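Local atomic coordinates of putative methyl-accepting chemotaxis signal transduction protein (PDB entry 6W3T), a protein that probably senses amino acids outside the cell through a Cache-type sensor domain and passes the signal on to the chemotaxis machinery. Residues A78-L83 / T134-Y139. Numbering follows the deposited sequence.
Sequences ALNVYL and TVLKQY. With NVA (norvaline), chain C.
The norvaline side chain lies over one face of the Tyr82 ring and against Val135, with its end carbon CD 3.7 Å above the ring plane near the centre, while Trp115 meets the same ring edge-to-face. With CG tucked between its own N and C (chi1 42°), Tyr82 brings its ring to the ligand chain, which follows the long axis of the ring over that face until norvaline CA is 3.4 Å from Tyr82 OH; that hydroxyl is hydrogen-bonded to Asp160. From the loop, Val135 CG2 approaches norvaline CB at 4.0 Å. Thr134 N donates a nearly straight bond to norvaline O (3.0 Å, 174°); Lys113, Trp115 and Tyr131 also hydrogen-bond the ligand.

Asn80 OD1 points at two methyls, 3.7 Å from both Val135 CG1 and Leu136 CD1, and is buried without a polar partner in the model, whereas ND2 bonds to Asp133 and Asp160, which also bind norvaline. Farther along, Leu79 and Leu136 lie side by side, pointing opposite ways, with Leu79 CG 3.6 Å from Leu136 CD1. The Gln138 amide borders the Leu79 methyls, with Gln138 OE1 3.7 Å from Leu79 CD1. Strand 80-84 supplies Tyr82, and the loop between strands 126-132 and 139-149 supplies Thr134 and Val135, as two walls of a site that the other residues complete, consistent with the ligand pocket of a PDC (Cache) sensor domain.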
loop_
_atom_site.group_PDB
_atom_site.type_symbol
_atom_site.label_atom_id
_atom_site.label_comp_id
_atom_site.label_asym_id
_atom_site.label_seq_id
_atom_site.Cartn_x
_atom_site.Cartn_y
_atom_site.Cartn_z
ATOM N N ALA A 78 -0.603 -14.133 2.579
ATOM C CA ALA A 78 0.357 -13.160 3.063
ATOM C C ALA A 78 1.759 -13.768 3.062
ATOM O O ALA A 78 1.945 -14.987 3.019
ATOM C CB ALA A 78 -0.020 -12.670 4.469
ATOM N N LEU A 79 2.758 -12.899 3.114
ATOM C CA LEU A 79 4.125 -13.394 3.207
ATOM C C LEU A 79 4.465 -13.803 4.642
ATOM O O LEU A 79 4.994 -14.896 4.876
ATOM C CB LEU A 79 5.092 -12.329 2.701
ATOM C CG LEU A 79 6.506 -12.828 2.406
ATOM C CD1 LEU A 79 6.499 -13.762 1.187
ATOM C CD2 LEU A 79 7.461 -11.669 2.194
ATOM N N ASN A 80 4.182 -12.926 5.606
ATOM C CA ASN A 80 4.389 -13.173 7.031
ATOM C C ASN A 80 3.199 -12.644 7.808
ATOM O O ASN A 80 2.652 -11.591 7.467
ATOM C CB ASN A 80 5.624 -12.470 7.597
ATOM C CG ASN A 80 6.881 -12.823 6.879
ATOM O OD1 ASN A 80 7.325 -13.974 6.917
ATOM N ND2 ASN A 80 7.501 -11.823 6.245
ATOM N N VAL A 81 2.836 -13.357 8.874
ATOM C CA VAL A 81 1.870 -12.878 9.857
ATOM C C VAL A 81 2.411 -13.219 11.242
ATOM O O VAL A 81 2.841 -14.352 11.484
ATOM C CB VAL A 81 0.471 -13.499 9.667
ATOM C CG1 VAL A 81 -0.491 -12.982 10.762
ATOM C CG2 VAL A 81 -0.074 -13.239 8.260
ATOM N N TYR A 82 2.382 -12.254 12.156
ATOM C CA TYR A 82 3.133 -12.447 13.389
ATOM C C TYR A 82 2.547 -11.610 14.517
ATOM O O TYR A 82 1.788 -10.664 14.295
ATOM C CB TYR A 82 4.621 -12.119 13.186
ATOM C CG TYR A 82 4.892 -10.883 12.355
ATOM C CD1 TYR A 82 4.899 -10.940 10.957
ATOM C CD2 TYR A 82 5.141 -9.658 12.962
ATOM C CE1 TYR A 82 5.150 -9.801 10.192
ATOM C CE2 TYR A 82 5.392 -8.524 12.216
ATOM C CZ TYR A 82 5.392 -8.600 10.833
ATOM O OH TYR A 82 5.635 -7.467 10.107
ATOM N N LEU A 83 2.930 -11.981 15.737
ATOM C CA LEU A 83 2.578 -11.262 16.954
ATOM C C LEU A 83 3.868 -10.973 17.720
ATOM O O LEU A 83 4.567 -11.906 18.127
ATOM C CB LEU A 83 1.608 -12.087 17.810
ATOM C CG LEU A 83 1.115 -11.467 19.123
ATOM C CD1 LEU A 83 0.334 -10.180 18.868
ATOM C CD2 LEU A 83 0.256 -12.475 19.878
ATOM N N THR A 134 12.896 -8.552 6.791
ATOM C CA THR A 134 14.053 -9.277 7.326
ATOM C C THR A 134 13.902 -10.786 7.176
ATOM O O THR A 134 14.896 -11.492 6.984
ATOM C CB THR A 134 14.269 -8.958 8.812
ATOM O OG1 THR A 134 14.098 -7.555 9.045
ATOM C CG2 THR A 134 15.670 -9.356 9.227
ATOM N N VAL A 135 12.676 -11.300 7.258
ATOM C CA VAL A 135 12.491 -12.746 7.343
ATOM C C VAL A 135 12.700 -13.410 5.985
ATOM O O VAL A 135 13.464 -14.372 5.864
ATOM C CB VAL A 135 11.106 -13.076 7.934
ATOM C CG1 VAL A 135 10.871 -14.594 7.936
ATOM C CG2 VAL A 135 10.982 -12.483 9.352
ATOM N N LEU A 136 12.019 -12.938 4.943
ATOM C CA LEU A 136 12.109 -13.592 3.646
ATOM C C LEU A 136 12.752 -12.737 2.561
ATOM O O LEU A 136 12.811 -13.176 1.406
ATOM C CB LEU A 136 10.720 -14.056 3.193
ATOM C CG LEU A 136 10.129 -15.130 4.112
ATOM C CD1 LEU A 136 8.680 -15.398 3.740
ATOM C CD2 LEU A 136 10.939 -16.414 4.047
ATOM N N LYS A 137 13.254 -11.549 2.898
ATOM C CA LYS A 137 14.020 -10.720 1.969
ATOM C C LYS A 137 13.208 -10.409 0.710
ATOM O O LYS A 137 13.689 -10.535 -0.416
ATOM C CB LYS A 137 15.354 -11.384 1.606
ATOM C CG LYS A 137 16.036 -12.156 2.731
ATOM C CD LYS A 137 16.603 -11.237 3.785
ATOM C CE LYS A 137 17.469 -12.025 4.770
ATOM N NZ LYS A 137 17.749 -11.235 6.009
ATOM N N GLN A 138 11.951 -10.027 0.910
ATOM C CA GLN A 138 11.117 -9.483 -0.153
ATOM C C GLN A 138 10.574 -8.141 0.305
ATOM O O GLN A 138 10.435 -7.889 1.510
ATOM C CB GLN A 138 9.979 -10.429 -0.508
ATOM C CG GLN A 138 10.458 -11.823 -0.869
ATOM C CD GLN A 138 9.333 -12.754 -1.237
ATOM O OE1 GLN A 138 8.287 -12.321 -1.721
ATOM N NE2 GLN A 138 9.536 -14.044 -1.012
ATOM N N TYR A 139 10.299 -7.263 -0.657
ATOM C CA TYR A 139 9.719 -5.971 -0.314
ATOM C C TYR A 139 8.262 -6.164 0.085
ATOM O O TYR A 139 7.515 -6.901 -0.573
ATOM C CB TYR A 139 9.851 -4.986 -1.485
ATOM C CG TYR A 139 11.264 -4.496 -1.623
ATOM C CD1 TYR A 139 11.727 -3.441 -0.853
ATOM C CD2 TYR A 139 12.161 -5.138 -2.472
ATOM C CE1 TYR A 139 13.042 -3.011 -0.951
ATOM C CE2 TYR A 139 13.477 -4.714 -2.577
ATOM C CZ TYR A 139 13.908 -3.646 -1.817
ATOM O OH TYR A 139 15.209 -3.222 -1.909
HETATM N N NVA C . 8.673 -7.876 7.984
HETATM C CA NVA C . 8.942 -7.744 9.415
HETATM C CB NVA C . 8.978 -9.088 10.157
HETATM C CG NVA C . 8.924 -9.068 11.682
HETATM C CD NVA C . 8.785 -10.501 12.131
HETATM C C NVA C . 10.306 -7.100 9.567
HETATM O O NVA C . 11.198 -7.023 8.710
HETATM O OXT NVA C . 10.546 -6.562 10.798
#